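Local coordinates for protein orotidine 5'-phosphate decarboxylase (Sulfolobus solfataricus, PDB 4DBD) that probably catalyses the decarboxylation of orotidine 5'-monophosphate to UMP, the last step of de novo UMP biosynthesis, as a homodimeric TIM-barrel enzyme, at residues Ile83-Ile88 / Tyr109-Met114. Numbering follows the deposited sequence.
Sequences IAHSFI and YLVAVM
Val111 overlaps both Ile83 and His85 on the inward side of two neighbouring parallel strands. With CG1 anti to the backbone N (chi1 174°), CG2 sits beside that N, meets Ile83 CG2 at 3.5 Å and lies over one face of the imidazole, a CH-pi contact offset toward the rim. Val111 and His85 lie side by side, pointing the same way, and CG1 approaches from that same face, 3.6 Å from His85 ND1. At the ring edge, in plane, Met114 SD comes within 3.7 Å of His85 CE1. The imidazole is fixed at both nitrogens: water 1 bonds ND1 and donates to Val111 O, while across the dimer interface NE2 pairs with Ala63 O of the second subunit, whose Phe87 also meets the ring edge-to-face. The backbones are joined by Ala84 N to Tyr109 O, 2.9 Å, and by Val111 N to Ala84 O, 2.8 Å. On the other face of the sheet Ala84 CB touches Leu110 CD2, and helix 90-103 covers both through Leu94. Next to His85, Ser86 turns OG beside its own N (chi1 -62°), where it donates to Val111 O at 2.9 Å from well above the carbonyl plane. With water 1 and a weak bond from Ser86 N, three donors thus grip this one buried oxygen. An alanine at Ser86 would take away the hydroxyl, probably leaving Val111 O to the water and the weak amide bond and opening a small gap against Leu110 CB, 3.3 Å from OG. The Ile83 side chain lies close to those of Lys30 and Asp59, both predicted to bind substrate, Asp59 also predicted catalytic. The strands belong to the right-handed beta-alpha-beta unit 81-85, 90-103, 107-113 of the TIM barrel.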
loop_
_atom_site.group_PDB
_atom_site.type_symbol
_atom_site.label_atom_id
_atom_site.label_comp_id
_atom_site.label_asym_id
_atom_site.label_seq_id
_atom_site.Cartn_x
_atom_site.Cartn_y
_atom_site.Cartn_z
ATOM N N ILE A 83 4.520 7.944 4.216
ATOM C CA ILE A 83 4.948 7.712 2.839
ATOM C C ILE A 83 3.757 7.240 1.998
ATOM O O ILE A 83 3.013 6.331 2.391
ATOM C CB ILE A 83 6.118 6.711 2.794
ATOM C CG1 ILE A 83 7.358 7.357 3.437
ATOM C CG2 ILE A 83 6.383 6.240 1.357
ATOM C CD1 ILE A 83 8.548 6.437 3.561
ATOM N N ALA A 84 3.547 7.912 0.870
ATOM C CA ALA A 84 2.548 7.498 -0.118
ATOM C C ALA A 84 3.193 7.403 -1.486
ATOM O O ALA A 84 4.227 8.024 -1.731
ATOM C CB ALA A 84 1.393 8.492 -0.164
ATOM N N HIS A 85 2.578 6.635 -2.382
ATOM C CA HIS A 85 3.069 6.533 -3.761
ATOM C C HIS A 85 2.638 7.722 -4.597
ATOM O O HIS A 85 1.492 8.139 -4.526
ATOM C CB HIS A 85 2.551 5.256 -4.422
ATOM C CG HIS A 85 3.452 4.078 -4.242
ATOM N ND1 HIS A 85 4.656 3.955 -4.901
ATOM C CD2 HIS A 85 3.325 2.972 -3.469
ATOM C CE1 HIS A 85 5.236 2.823 -4.541
ATOM N NE2 HIS A 85 4.450 2.209 -3.674
ATOM N N SER A 86 3.561 8.260 -5.395
ATOM C CA SER A 86 3.205 9.305 -6.353
ATOM C C SER A 86 2.307 8.795 -7.470
ATOM O O SER A 86 1.440 9.527 -7.955
ATOM C CB SER A 86 4.468 9.883 -7.017
ATOM O OG SER A 86 5.317 10.500 -6.073
ATOM N N PHE A 87 2.505 7.543 -7.891
ATOM C CA PHE A 87 1.865 7.065 -9.127
ATOM C C PHE A 87 0.336 7.054 -9.077
ATOM O O PHE A 87 -0.330 7.039 -10.124
ATOM C CB PHE A 87 2.424 5.700 -9.580
ATOM C CG PHE A 87 1.912 4.522 -8.788
ATOM C CD1 PHE A 87 0.696 3.929 -9.102
ATOM C CD2 PHE A 87 2.668 3.984 -7.761
ATOM C CE1 PHE A 87 0.230 2.835 -8.374
ATOM C CE2 PHE A 87 2.213 2.897 -7.038
ATOM C CZ PHE A 87 0.994 2.322 -7.344
ATOM N N ILE A 88 -0.220 7.102 -7.871
ATOM C CA ILE A 88 -1.685 7.120 -7.725
ATOM C C ILE A 88 -2.329 8.432 -8.165
ATOM O O ILE A 88 -3.536 8.485 -8.407
ATOM C CB ILE A 88 -2.127 6.797 -6.294
ATOM C CG1 ILE A 88 -1.615 7.851 -5.321
ATOM C CG2 ILE A 88 -1.631 5.404 -5.887
ATOM C CD1 ILE A 88 -1.846 7.453 -3.872
ATOM N N TYR A 109 5.692 12.216 2.498
ATOM C CA TYR A 109 6.799 11.844 1.611
ATOM C C TYR A 109 6.217 11.031 0.464
ATOM O O TYR A 109 5.445 10.097 0.704
ATOM C CB TYR A 109 7.807 10.973 2.364
ATOM C CG TYR A 109 8.667 11.732 3.341
ATOM C CD1 TYR A 109 9.967 12.088 3.013
ATOM C CD2 TYR A 109 8.185 12.086 4.596
ATOM C CE1 TYR A 109 10.764 12.783 3.901
ATOM C CE2 TYR A 109 8.983 12.781 5.499
ATOM C CZ TYR A 109 10.267 13.126 5.137
ATOM O OH TYR A 109 11.070 13.817 6.007
ATOM N N LEU A 110 6.589 11.359 -0.775
ATOM C CA LEU A 110 6.052 10.630 -1.923
ATOM C C LEU A 110 7.113 9.742 -2.569
ATOM O O LEU A 110 8.265 10.139 -2.725
ATOM C CB LEU A 110 5.482 11.585 -2.965
ATOM C CG LEU A 110 4.268 12.432 -2.585
ATOM C CD1 LEU A 110 3.885 13.323 -3.756
ATOM C CD2 LEU A 110 3.084 11.536 -2.171
ATOM N N VAL A 111 6.714 8.529 -2.936
ATOM C CA VAL A 111 7.626 7.595 -3.583
ATOM C C VAL A 111 7.856 7.988 -5.042
ATOM O O VAL A 111 6.911 8.037 -5.841
ATOM C CB VAL A 111 7.085 6.161 -3.510
ATOM C CG1 VAL A 111 7.985 5.225 -4.323
ATOM C CG2 VAL A 111 7.005 5.719 -2.062
ATOM N N ALA A 112 9.108 8.277 -5.395
ATOM C CA ALA A 112 9.414 8.718 -6.766
ATOM C C ALA A 112 10.057 7.614 -7.590
ATOM O O ALA A 112 9.666 7.380 -8.739
ATOM C CB ALA A 112 10.294 9.975 -6.768
ATOM N N VAL A 113 11.074 6.973 -7.023
ATOM C CA VAL A 113 11.768 5.880 -7.687
ATOM C C VAL A 113 12.014 4.751 -6.691
ATOM O O VAL A 113 12.484 4.986 -5.578
ATOM C CB VAL A 113 13.131 6.331 -8.247
ATOM C CG1 VAL A 113 13.757 5.208 -9.082
ATOM C CG2 VAL A 113 12.973 7.598 -9.063
ATOM N N MET A 114 11.694 3.525 -7.078
ATOM C CA MET A 114 12.043 2.385 -6.225
ATOM C C MET A 114 13.316 1.681 -6.675
ATOM O O MET A 114 13.817 1.918 -7.781
ATOM C CB MET A 114 10.878 1.415 -6.089
ATOM C CG MET A 114 9.638 2.095 -5.558
ATOM S SD MET A 114 8.422 0.925 -4.947
ATOM C CE MET A 114 9.381 0.109 -3.660
HETATM O O HOH W 1 4.997 6.070 -6.723
#